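Local coordinates for protein vacuolar aminopeptidase 1 (PDB 5JGF) that removes amino acids, preferably neutral or hydrophobic ones, from the N-terminus of peptides as a zinc-dependent vacuolar aminopeptidase working as a dodecamer, at residues Leu240-Lys245 with His438-Ala443. Residues are numbered along the deposited sequence; the frame is centred on the assembly and turned at random.
With ZN (zinc ion), chain L.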
loop_
_atom_site.group_PDB
_atom_site.type_symbol
_atom_site.label_atom_id
_atom_site.label_comp_id
_atom_site.label_asym_id
_atom_site.label_seq_id
_atom_site.Cartn_x
_atom_site.Cartn_y
_atom_site.Cartn_z
ATOM N N LEU D 240 7.426 40.593 12.394
ATOM C CA LEU D 240 6.019 40.557 12.759
ATOM C C LEU D 240 6.135 39.724 14.028
ATOM O O LEU D 240 6.826 38.702 14.039
ATOM C CB LEU D 240 5.163 39.828 11.725
ATOM C CG LEU D 240 4.826 40.599 10.453
ATOM C CD1 LEU D 240 3.736 39.832 9.709
ATOM C CD2 LEU D 240 4.332 42.010 10.797
ATOM N N PHE D 241 5.485 40.161 15.101
ATOM C CA PHE D 241 5.576 39.455 16.373
ATOM C C PHE D 241 4.284 39.572 17.169
ATOM O O PHE D 241 3.469 40.454 16.912
ATOM C CB PHE D 241 6.725 40.056 17.180
ATOM C CG PHE D 241 6.702 41.558 17.211
ATOM C CD1 PHE D 241 5.818 42.238 18.046
ATOM C CD2 PHE D 241 7.515 42.293 16.354
ATOM C CE1 PHE D 241 5.743 43.635 18.025
ATOM C CE2 PHE D 241 7.450 43.689 16.323
ATOM C CZ PHE D 241 6.562 44.361 17.161
ATOM N N ASP D 242 4.115 38.679 18.142
ATOM C CA ASP D 242 2.926 38.672 18.993
ATOM C C ASP D 242 2.969 39.892 19.915
ATOM O O ASP D 242 3.958 40.104 20.618
ATOM C CB ASP D 242 2.901 37.396 19.847
ATOM C CG ASP D 242 1.550 37.146 20.495
ATOM O OD1 ASP D 242 0.784 38.111 20.695
ATOM O OD2 ASP D 242 1.257 35.978 20.819
ATOM N N VAL D 243 1.902 40.689 19.913
ATOM C CA VAL D 243 1.845 41.874 20.765
ATOM C C VAL D 243 1.162 41.620 22.103
ATOM O O VAL D 243 0.946 42.559 22.868
ATOM C CB VAL D 243 1.105 43.050 20.081
ATOM C CG1 VAL D 243 1.873 43.514 18.864
ATOM C CG2 VAL D 243 -0.307 42.632 19.707
ATOM N N GLN D 244 0.805 40.371 22.393
ATOM C CA GLN D 244 0.156 40.090 23.670
ATOM C C GLN D 244 1.184 40.158 24.794
ATOM O O GLN D 244 2.140 39.383 24.832
ATOM C CB GLN D 244 -0.515 38.713 23.669
ATOM C CG GLN D 244 -1.225 38.398 24.992
ATOM C CD GLN D 244 -1.919 37.046 24.989
ATOM O OE1 GLN D 244 -1.511 36.129 24.278
ATOM N NE2 GLN D 244 -2.960 36.911 25.807
ATOM N N LYS D 245 0.981 41.098 25.712
ATOM C CA LYS D 245 1.896 41.276 26.830
ATOM C C LYS D 245 1.940 40.035 27.714
ATOM O O LYS D 245 0.934 39.337 27.874
ATOM C CB LYS D 245 1.471 42.493 27.658
ATOM C CG LYS D 245 2.399 42.819 28.815
ATOM C CD LYS D 245 1.971 44.105 29.512
ATOM C CE LYS D 245 2.763 44.324 30.789
ATOM N NZ LYS D 245 3.563 45.578 30.748
ATOM N N HIS D 438 9.916 27.586 21.454
ATOM C CA HIS D 438 9.627 27.899 20.053
ATOM C C HIS D 438 8.165 28.154 19.709
ATOM O O HIS D 438 7.816 28.332 18.540
ATOM C CB HIS D 438 10.204 26.832 19.117
ATOM C CG HIS D 438 11.693 26.899 18.990
ATOM N ND1 HIS D 438 12.396 26.184 18.046
ATOM C CD2 HIS D 438 12.615 27.602 19.693
ATOM C CE1 HIS D 438 13.687 26.442 18.171
ATOM N NE2 HIS D 438 13.844 27.299 19.162
ATOM N N SER D 439 7.305 28.168 20.716
ATOM C CA SER D 439 5.908 28.495 20.472
ATOM C C SER D 439 5.907 30.016 20.318
ATOM O O SER D 439 6.925 30.666 20.559
ATOM C CB SER D 439 5.040 28.124 21.677
ATOM O OG SER D 439 3.753 28.715 21.559
ATOM N N ILE D 440 4.781 30.592 19.918
ATOM C CA ILE D 440 4.717 32.041 19.799
ATOM C C ILE D 440 4.527 32.617 21.212
ATOM O O ILE D 440 4.825 33.784 21.468
ATOM C CB ILE D 440 3.570 32.488 18.863
ATOM C CG1 ILE D 440 3.749 33.969 18.513
ATOM C CG2 ILE D 440 2.215 32.221 19.510
ATOM C CD1 ILE D 440 2.771 34.490 17.479
ATOM N N ARG D 441 4.039 31.790 22.134
ATOM C CA ARG D 441 3.857 32.226 23.524
ATOM C C ARG D 441 4.205 31.060 24.444
ATOM O O ARG D 441 3.471 30.068 24.528
ATOM C CB ARG D 441 2.419 32.699 23.767
ATOM C CG ARG D 441 2.208 33.428 25.105
ATOM C CD ARG D 441 0.789 33.979 25.184
ATOM N NE ARG D 441 0.472 34.668 26.438
ATOM C CZ ARG D 441 0.873 35.898 26.759
ATOM N NH1 ARG D 441 0.516 36.426 27.922
ATOM N NH2 ARG D 441 1.634 36.599 25.928
ATOM N N ALA D 442 5.335 31.188 25.133
ATOM C CA ALA D 442 5.828 30.138 26.014
ATOM C C ALA D 442 5.547 30.368 27.494
ATOM O O ALA D 442 4.815 31.288 27.866
ATOM C CB ALA D 442 7.334 29.954 25.787
ATOM N N ALA D 443 6.133 29.523 28.336
ATOM C CA ALA D 443 5.926 29.637 29.774
ATOM C C ALA D 443 7.091 29.114 30.600
ATOM O O ALA D 443 7.789 28.188 30.199
ATOM C CB ALA D 443 4.653 28.894 30.172
HETATM ZN ZN ZN L . 15.574 28.179 20.077
HETATM O O HOH W 1 17.614 28.181 20.581
#
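The backbones come nearest at Asp242 and Ile440, whose CA atoms lie 6.9 Å apart where strand 233-242 gives way to a loop and residues 438-441 lead into strand 442-445; side chains bridge the gap. Arg441 does most of the work. Its chain runs out extended to NE, chi1 at -169° setting CG opposite the backbone N, and brings the guanidinium across to the loop carbonyls. NH1 donates to Lys245 O at 2.9 Å, fairly straight at 153° although the donor is tilted from the carbonyl plane, and NH2 adds weak bonds to Gln244 O and Lys245 O. The amide of Gln244 lies over one face of the guanidinium, their planes 22° apart; Gln244 OE1 is 3.3 Å from both NE and CD of Arg441, but the angle at NE is too poor for a hydrogen bond. The stack and the bonds to the two carbonyls together fix how the guanidinium is turned, and NH1 also forms a salt bridge with Asp131 of a neighbouring subunit. Nearer the strand end, Ile440 crosses Asp242 at about a right angle and rests CD1 on its CB at 3.8 Å. The Asp242 carboxylate turns back to its own loop, OD1 taking the Gln244 N-H at 2.8 Å in an Asx turn. Ser439 OG similarly accepts from Arg441 N, closing an ST turn, and bonds to Asp129 of the same neighbour. One residue earlier, His438 NE2 binds zinc at 2.1 Å, the ion it shares with Asp262 and Glu299. The contact thus joins the six-stranded antiparallel sheet to the loop that carries the zinc ligand His438 of an M18 aminopeptidase, beside a subunit interface.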